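Local coordinates for protein reducing end xylose-releasing exo-oligoxylanase (Bacillus halodurans, PDB 1WU4) that hydrolyses xylooligosaccharides of three or more units, releasing xylose from the reducing end with inversion of anomeric configuration, at residues Ile232-Glu237 and Ala285-Lys290. The protein carries 1 engineered substitution. Residues are numbered along the deposited sequence; the frame is centred on the assembly and turned at random.
Sequences IACHPE and AEEINK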
loop_
_atom_site.group_PDB
_atom_site.type_symbol
_atom_site.label_atom_id
_atom_site.label_comp_id
_atom_site.label_asym_id
_atom_site.label_seq_id
_atom_site.Cartn_x
_atom_site.Cartn_y
_atom_site.Cartn_z
ATOM N N ILE A 232 -6.709 -18.170 0.350
ATOM C CA ILE A 232 -7.324 -18.788 -0.818
ATOM C C ILE A 232 -7.015 -18.060 -2.127
ATOM O O ILE A 232 -7.170 -18.630 -3.205
ATOM C CB ILE A 232 -8.869 -18.937 -0.660
ATOM C CG1 ILE A 232 -9.539 -17.571 -0.499
ATOM C CG2 ILE A 232 -9.182 -19.822 0.541
ATOM C CD1 ILE A 232 -11.064 -17.646 -0.489
ATOM N N ALA A 233 -6.555 -16.815 -2.039
ATOM C CA ALA A 233 -6.241 -16.041 -3.239
ATOM C C ALA A 233 -4.857 -16.351 -3.816
ATOM O O ALA A 233 -4.655 -16.274 -5.030
ATOM C CB ALA A 233 -6.357 -14.554 -2.941
ATOM N N CYS A 234 -3.910 -16.707 -2.951
ATOM C CA CYS A 234 -2.553 -17.025 -3.390
ATOM C C CYS A 234 -2.449 -18.469 -3.869
ATOM O O CYS A 234 -2.918 -19.388 -3.193
ATOM C CB CYS A 234 -1.560 -16.796 -2.247
ATOM S SG CYS A 234 -1.427 -15.079 -1.706
ATOM N N HIS A 235 -1.825 -18.671 -5.027
ATOM C CA HIS A 235 -1.667 -20.017 -5.574
ATOM C C HIS A 235 -0.932 -20.877 -4.550
ATOM O O HIS A 235 0.084 -20.459 -3.995
ATOM C CB HIS A 235 -0.893 -19.969 -6.894
ATOM C CG HIS A 235 -0.917 -21.259 -7.650
ATOM N ND1 HIS A 235 -0.024 -22.280 -7.409
ATOM C CD2 HIS A 235 -1.761 -21.713 -8.606
ATOM C CE1 HIS A 235 -0.319 -23.310 -8.184
ATOM N NE2 HIS A 235 -1.369 -22.991 -8.919
ATOM N N PRO A 236 -1.432 -22.098 -4.292
ATOM C CA PRO A 236 -0.809 -22.995 -3.314
ATOM C C PRO A 236 0.624 -23.438 -3.576
ATOM O O PRO A 236 1.337 -23.790 -2.638
ATOM C CB PRO A 236 -1.781 -24.169 -3.261
ATOM C CG PRO A 236 -2.308 -24.221 -4.650
ATOM C CD PRO A 236 -2.565 -22.761 -4.962
ATOM N N GLU A 237 1.050 -23.420 -4.833
ATOM C CA GLU A 237 2.406 -23.847 -5.164
ATOM C C GLU A 237 3.384 -22.693 -5.372
ATOM O O GLU A 237 4.487 -22.694 -4.821
ATOM C CB GLU A 237 2.389 -24.720 -6.422
ATOM C CG GLU A 237 1.403 -25.876 -6.364
ATOM C CD GLU A 237 1.600 -26.754 -5.147
ATOM O OE1 GLU A 237 2.721 -27.275 -4.967
ATOM O OE2 GLU A 237 0.635 -26.926 -4.370
ATOM N N ALA A 285 5.068 -17.142 6.449
ATOM C CA ALA A 285 6.445 -17.533 6.165
ATOM C C ALA A 285 6.465 -18.483 4.971
ATOM O O ALA A 285 7.291 -18.350 4.068
ATOM C CB ALA A 285 7.062 -18.208 7.385
ATOM N N GLU A 286 5.541 -19.438 4.963
ATOM C CA GLU A 286 5.466 -20.400 3.874
ATOM C C GLU A 286 5.082 -19.736 2.553
ATOM O O GLU A 286 5.577 -20.117 1.492
ATOM C CB GLU A 286 4.473 -21.509 4.232
ATOM C CG GLU A 286 4.977 -22.416 5.352
ATOM C CD GLU A 286 3.895 -23.288 5.956
ATOM O OE1 GLU A 286 4.229 -24.127 6.818
ATOM O OE2 GLU A 286 2.712 -23.132 5.582
ATOM N N GLU A 287 4.204 -18.739 2.625
ATOM C CA GLU A 287 3.763 -18.017 1.434
ATOM C C GLU A 287 4.916 -17.228 0.820
ATOM O O GLU A 287 5.128 -17.267 -0.393
ATOM C CB GLU A 287 2.604 -17.082 1.799
ATOM C CG GLU A 287 2.326 -15.943 0.816
ATOM C CD GLU A 287 1.949 -16.402 -0.580
ATOM O OE1 GLU A 287 1.501 -17.555 -0.757
ATOM O OE2 GLU A 287 2.088 -15.588 -1.517
ATOM N N ILE A 288 5.668 -16.520 1.657
ATOM C CA ILE A 288 6.798 -15.748 1.159
ATOM C C ILE A 288 7.860 -16.693 0.594
ATOM O O ILE A 288 8.476 -16.402 -0.433
ATOM C CB ILE A 288 7.392 -14.848 2.266
ATOM C CG1 ILE A 288 6.371 -13.765 2.651
ATOM C CG2 ILE A 288 8.691 -14.214 1.792
ATOM C CD1 ILE A 288 5.852 -12.939 1.481
ATOM N N ASN A 289 8.062 -17.836 1.245
ATOM C CA ASN A 289 9.040 -18.790 0.739
ATOM C C ASN A 289 8.629 -19.281 -0.647
ATOM O O ASN A 289 9.481 -19.500 -1.503
ATOM C CB ASN A 289 9.194 -19.983 1.687
ATOM C CG ASN A 289 9.924 -19.623 2.962
ATOM O OD1 ASN A 289 10.567 -18.575 3.051
ATOM N ND2 ASN A 289 9.847 -20.503 3.954
ATOM N N LYS A 290 7.327 -19.448 -0.866
ATOM C CA LYS A 290 6.824 -19.898 -2.163
ATOM C C LYS A 290 7.115 -18.871 -3.256
ATOM O O LYS A 290 7.622 -19.218 -4.328
ATOM C CB LYS A 290 5.313 -20.146 -2.104
ATOM C CG LYS A 290 4.887 -21.333 -1.254
ATOM C CD LYS A 290 3.370 -21.447 -1.220
ATOM C CE LYS A 290 2.921 -22.487 -0.209
ATOM N NZ LYS A 290 1.437 -22.542 -0.092
HETATM O O HOH W 1 7.147 -21.757 -5.266
#
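Lys290 reaches from helix 282-295 to the turn that follows helix 216-233 and hydrogen-bonds through NZ to Pro236 O at 2.8 Å, a worked example of how one long side chain can tie a loop to a neighbouring helix. With CG anti to its own carbonyl carbon and every later torsion extended, the lysine spans the gap lengthwise, CB and CG passing alongside Glu237 O and CD and CE closing on Pro236 O. The ammonium meets that oxygen at a C=O...N angle of 125°, tilted out of the carbonyl plane. Shortened to alanine, this position would probably leave Pro236 O without its lysine donor and open a gap beside the turn where the methylenes now run. A water reinforces the join by donating to both Glu237 O (2.9 Å) and Lys290 O (2.7 Å), while inside the turn Glu237 N hydrogen-bonds to His235 ND1.

One helical turn earlier, the carboxylate of Glu287 meets Cys234, the first residue to leave helical geometry. The CG of Glu287 lies anti to its backbone N (chi1 161°), and a bend at chi2 folds the carboxylate across the cysteine side chain, bringing OE1 within 3.5 Å of Cys234 CB and OE2 3.6 Å from Cys234 SG. Both residues are buried, Cys234 touching Val267 and Glu287 touching Ile271, so that both pack against helix 265-278. The arrangement is a loop-to-helix junction of the (alpha/alpha)6 barrel of glycoside hydrolase family 8, linking the end of one helix to the flank of another away from the probable catalytic residues.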